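Local coordinates for WGR domain-containing protein (Bacteroides fragilis, PDB 2RA8) that is of unknown function but joins a WGR domain to leucine-rich repeats, an architecture consistent with a role in binding other macromolecules, at residues K81-S86 and P107-I112. Residues are numbered along the deposited sequence; the frame is centred on the assembly and turned at random.
Sequences KKYALS and PSLKQI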
ATOM      1  N   LYS A  81      -9.772 -17.835   1.474  1.00 20.33           N
ATOM      2  CA  LYS A  81      -8.504 -18.002   2.139  1.00 21.18           C
ATOM      3  C   LYS A  81      -7.359 -17.991   1.176  1.00 28.45           C
ATOM      4  O   LYS A  81      -7.513 -18.309  -0.004  1.00 20.81           O
ATOM      5  CB  LYS A  81      -8.509 -19.306   2.951  1.00 29.31           C
ATOM      6  CG  LYS A  81      -7.452 -19.355   4.050  1.00 31.32           C
ATOM      7  CD  LYS A  81      -7.607 -20.604   4.904  1.00 31.12           C
ATOM      8  CE  LYS A  81      -6.608 -20.619   6.051  1.00 47.77           C
ATOM      9  NZ  LYS A  81      -6.723 -21.852   6.888  1.00 32.71           N
ATOM     10  N   LYS A  82      -6.197 -17.599   1.683  1.00 17.72           N
ATOM     11  CA  LYS A  82      -4.978 -17.544   0.895  1.00 28.73           C
ATOM     12  C   LYS A  82      -3.996 -18.564   1.422  1.00 25.80           C
ATOM     13  O   LYS A  82      -3.752 -18.633   2.625  1.00 25.08           O
ATOM     14  CB  LYS A  82      -4.352 -16.150   0.993  1.00 21.63           C
ATOM     15  CG  LYS A  82      -3.028 -16.007   0.263  1.00 30.36           C
ATOM     16  CD  LYS A  82      -2.528 -14.577   0.348  1.00 27.81           C
ATOM     17  CE  LYS A  82      -1.194 -14.397  -0.369  1.00 15.98           C
ATOM     18  NZ  LYS A  82      -0.843 -12.958  -0.401  1.00 20.98           N
ATOM     19  N   TYR A  83      -3.440 -19.368   0.526  1.00 26.15           N
ATOM     20  CA  TYR A  83      -2.461 -20.368   0.915  1.00 32.64           C
ATOM     21  C   TYR A  83      -1.148 -19.981   0.318  1.00 26.98           C
ATOM     22  O   TYR A  83      -1.019 -19.840  -0.902  1.00 17.83           O
ATOM     23  CB  TYR A  83      -2.856 -21.754   0.418  1.00 36.79           C
ATOM     24  CG  TYR A  83      -4.132 -22.266   1.028  1.00 27.10           C
ATOM     25  CD1 TYR A  83      -5.365 -21.987   0.444  1.00 27.87           C
ATOM     26  CD2 TYR A  83      -4.107 -23.029   2.190  1.00 29.35           C
ATOM     27  CE1 TYR A  83      -6.545 -22.461   1.003  1.00 25.94           C
ATOM     28  CE2 TYR A  83      -5.284 -23.510   2.758  1.00 43.24           C
ATOM     29  CZ  TYR A  83      -6.492 -23.222   2.155  1.00 24.60           C
ATOM     30  OH  TYR A  83      -7.652 -23.702   2.694  1.00 33.24           O
ATOM     31  N   ALA A  84      -0.159 -19.795   1.181  1.00 29.69           N
ATOM     32  CA  ALA A  84       1.161 -19.396   0.739  1.00 32.46           C
ATOM     33  C   ALA A  84       2.243 -20.028   1.559  1.00 37.27           C
ATOM     34  O   ALA A  84       2.067 -20.267   2.748  1.00 38.21           O
ATOM     35  CB  ALA A  84       1.281 -17.880   0.800  1.00 28.87           C
ATOM     36  N   LEU A  85       3.370 -20.312   0.915  1.00 29.27           N
ATOM     37  CA  LEU A  85       4.515 -20.905   1.593  1.00 29.28           C
ATOM     38  C   LEU A  85       5.488 -19.824   1.955  1.00 24.89           C
ATOM     39  O   LEU A  85       5.850 -19.003   1.115  1.00 32.67           O
ATOM     40  CB  LEU A  85       5.251 -21.908   0.689  1.00 29.93           C
ATOM     41  CG  LEU A  85       4.883 -23.398   0.691  1.00 42.01           C
ATOM     42  CD1 LEU A  85       5.789 -24.132  -0.291  1.00 54.40           C
ATOM     43  CD2 LEU A  85       5.044 -23.986   2.085  1.00 13.75           C
ATOM     44  N   SER A  86       5.911 -19.801   3.212  1.00 23.38           N
ATOM     45  CA  SER A  86       6.897 -18.821   3.640  1.00 26.80           C
ATOM     46  C   SER A  86       8.256 -19.420   3.339  1.00 21.63           C
ATOM     47  O   SER A  86       8.360 -20.600   2.968  1.00 20.47           O
ATOM     48  CB  SER A  86       6.780 -18.551   5.145  1.00 26.78           C
ATOM     49  OG  SER A  86       7.049 -19.718   5.902  1.00 26.20           O
ATOM     50  N   PRO A 107     -13.155 -27.563   2.571  1.00 27.33           N
ATOM     51  CA  PRO A 107     -14.481 -27.790   1.987  1.00 22.21           C
ATOM     52  C   PRO A 107     -15.442 -26.648   2.174  1.00 26.61           C
ATOM     53  O   PRO A 107     -16.374 -26.478   1.387  1.00 23.49           O
ATOM     54  CB  PRO A 107     -14.967 -29.057   2.702  1.00 23.06           C
ATOM     55  CG  PRO A 107     -13.703 -29.771   3.031  1.00 31.36           C
ATOM     56  CD  PRO A 107     -12.822 -28.639   3.522  1.00 25.03           C
ATOM     57  N   SER A 108     -15.226 -25.850   3.216  1.00 24.60           N
ATOM     58  CA  SER A 108     -16.122 -24.733   3.497  1.00 31.45           C
ATOM     59  C   SER A 108     -15.796 -23.451   2.771  1.00 32.76           C
ATOM     60  O   SER A 108     -16.604 -22.523   2.769  1.00 33.64           O
ATOM     61  CB  SER A 108     -16.156 -24.446   5.001  1.00 35.81           C
ATOM     62  OG  SER A 108     -14.874 -24.070   5.477  1.00 33.18           O
ATOM     63  N   LEU A 109     -14.620 -23.377   2.155  1.00 24.00           N
ATOM     64  CA  LEU A 109     -14.243 -22.162   1.439  1.00 23.81           C
ATOM     65  C   LEU A 109     -14.870 -22.075   0.081  1.00 16.80           C
ATOM     66  O   LEU A 109     -14.998 -23.079  -0.616  1.00 22.93           O
ATOM     67  CB  LEU A 109     -12.738 -22.078   1.262  1.00 14.64           C
ATOM     68  CG  LEU A 109     -11.902 -22.009   2.538  1.00 26.01           C
ATOM     69  CD1 LEU A 109     -10.436 -21.969   2.143  1.00 27.00           C
ATOM     70  CD2 LEU A 109     -12.278 -20.783   3.360  1.00 22.77           C
ATOM     71  N   LYS A 110     -15.249 -20.862  -0.312  1.00 17.40           N
ATOM     72  CA  LYS A 110     -15.856 -20.643  -1.612  1.00 27.16           C
ATOM     73  C   LYS A 110     -14.829 -20.032  -2.539  1.00 23.78           C
ATOM     74  O   LYS A 110     -14.916 -20.181  -3.765  1.00 14.87           O
ATOM     75  CB  LYS A 110     -17.051 -19.709  -1.485  1.00 26.45           C
ATOM     76  CG  LYS A 110     -18.155 -19.998  -2.467  1.00 45.46           C
ATOM     77  CD  LYS A 110     -19.018 -21.152  -1.990  1.00 43.63           C
ATOM     78  CE  LYS A 110     -19.982 -20.694  -0.908  1.00 45.15           C
ATOM     79  NZ  LYS A 110     -20.836 -21.812  -0.431  1.00 33.26           N
ATOM     80  N   GLN A 111     -13.849 -19.337  -1.961  1.00 20.66           N
ATOM     81  CA  GLN A 111     -12.795 -18.712  -2.749  1.00 19.05           C
ATOM     82  C   GLN A 111     -11.445 -19.083  -2.228  1.00 16.16           C
ATOM     83  O   GLN A 111     -11.254 -19.215  -1.016  1.00 17.12           O
ATOM     84  CB  GLN A 111     -12.924 -17.176  -2.739  1.00 16.79           C
ATOM     85  CG  GLN A 111     -14.096 -16.657  -3.549  1.00 23.60           C
ATOM     86  CD  GLN A 111     -15.399 -16.654  -2.779  1.00 30.78           C
ATOM     87  OE1 GLN A 111     -16.482 -16.743  -3.366  1.00 39.33           O
ATOM     88  NE2 GLN A 111     -15.307 -16.527  -1.458  1.00 28.20           N
ATOM     89  N   ILE A 112     -10.497 -19.259  -3.145  1.00 16.80           N
ATOM     90  CA  ILE A 112      -9.142 -19.613  -2.780  1.00 20.20           C
ATOM     91  C   ILE A 112      -8.128 -18.789  -3.542  1.00 16.89           C
ATOM     92  O   ILE A 112      -8.299 -18.505  -4.730  1.00 14.04           O
ATOM     93  CB  ILE A 112      -8.883 -21.142  -2.997  1.00 25.12           C
ATOM     94  CG1 ILE A 112      -7.470 -21.497  -2.528  1.00 23.60           C
ATOM     95  CG2 ILE A 112      -9.075 -21.526  -4.468  1.00 13.98           C
ATOM     96  CD1 ILE A 112      -7.216 -22.999  -2.408  1.00 29.52           C
TER
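Lys81 meets the second segment with both its backbone and its side chain. Its N donates a hydrogen bond to O of Gln111 at 3.2 Å. The bond is bent, with 145° at the hydrogen, and the donor lies above the carbonyl plane. On the next peptide group, O of Lys81 receives a CA-H...O contact from CA of Ile112, at 3.5 Å. Lys81 and Ile112 form a parallel bridge pair, with CA atoms 5.2 Å apart and side chains on the same face of the sheet. CB of Lys81 presses on CD1 of Leu109 at 3.4 Å, tighter than usual for two carbons. CG of Lys81 stands anti to the backbone N (chi1 -160°), and the extended chain beyond it carries NZ away to a salt bridge with Asp103. The ring of Tyr83 meets Leu109 and Ile112. CD1 of Leu109 sits at the ring edge, near its plane, 3.3 Å from OH of Tyr83. CD1 of Ile112 reaches the ring obliquely, 3.5 Å from CE1 of Tyr83. The side chains of Tyr83 and Ile112 cross at about a right angle, whereas Leu109 and Tyr83 approach from opposite directions. OH of Tyr83 hydrogen-bonds to OD2 of Asp103, the oxygen that pairs with Lys81, which probably helps hold the ring's outer end. After Tyr83 the chain leaves the second segment, and Ser86 N-caps helix 87-91. Within the chain, strand 80-83 is an outermost strand of the long parallel sheet of the leucine-rich-repeat region, and strand 111-114 is its neighbour. Helix 96-102 lies in the connection between them, and its Ile100 packs against both Tyr83 and Ile112.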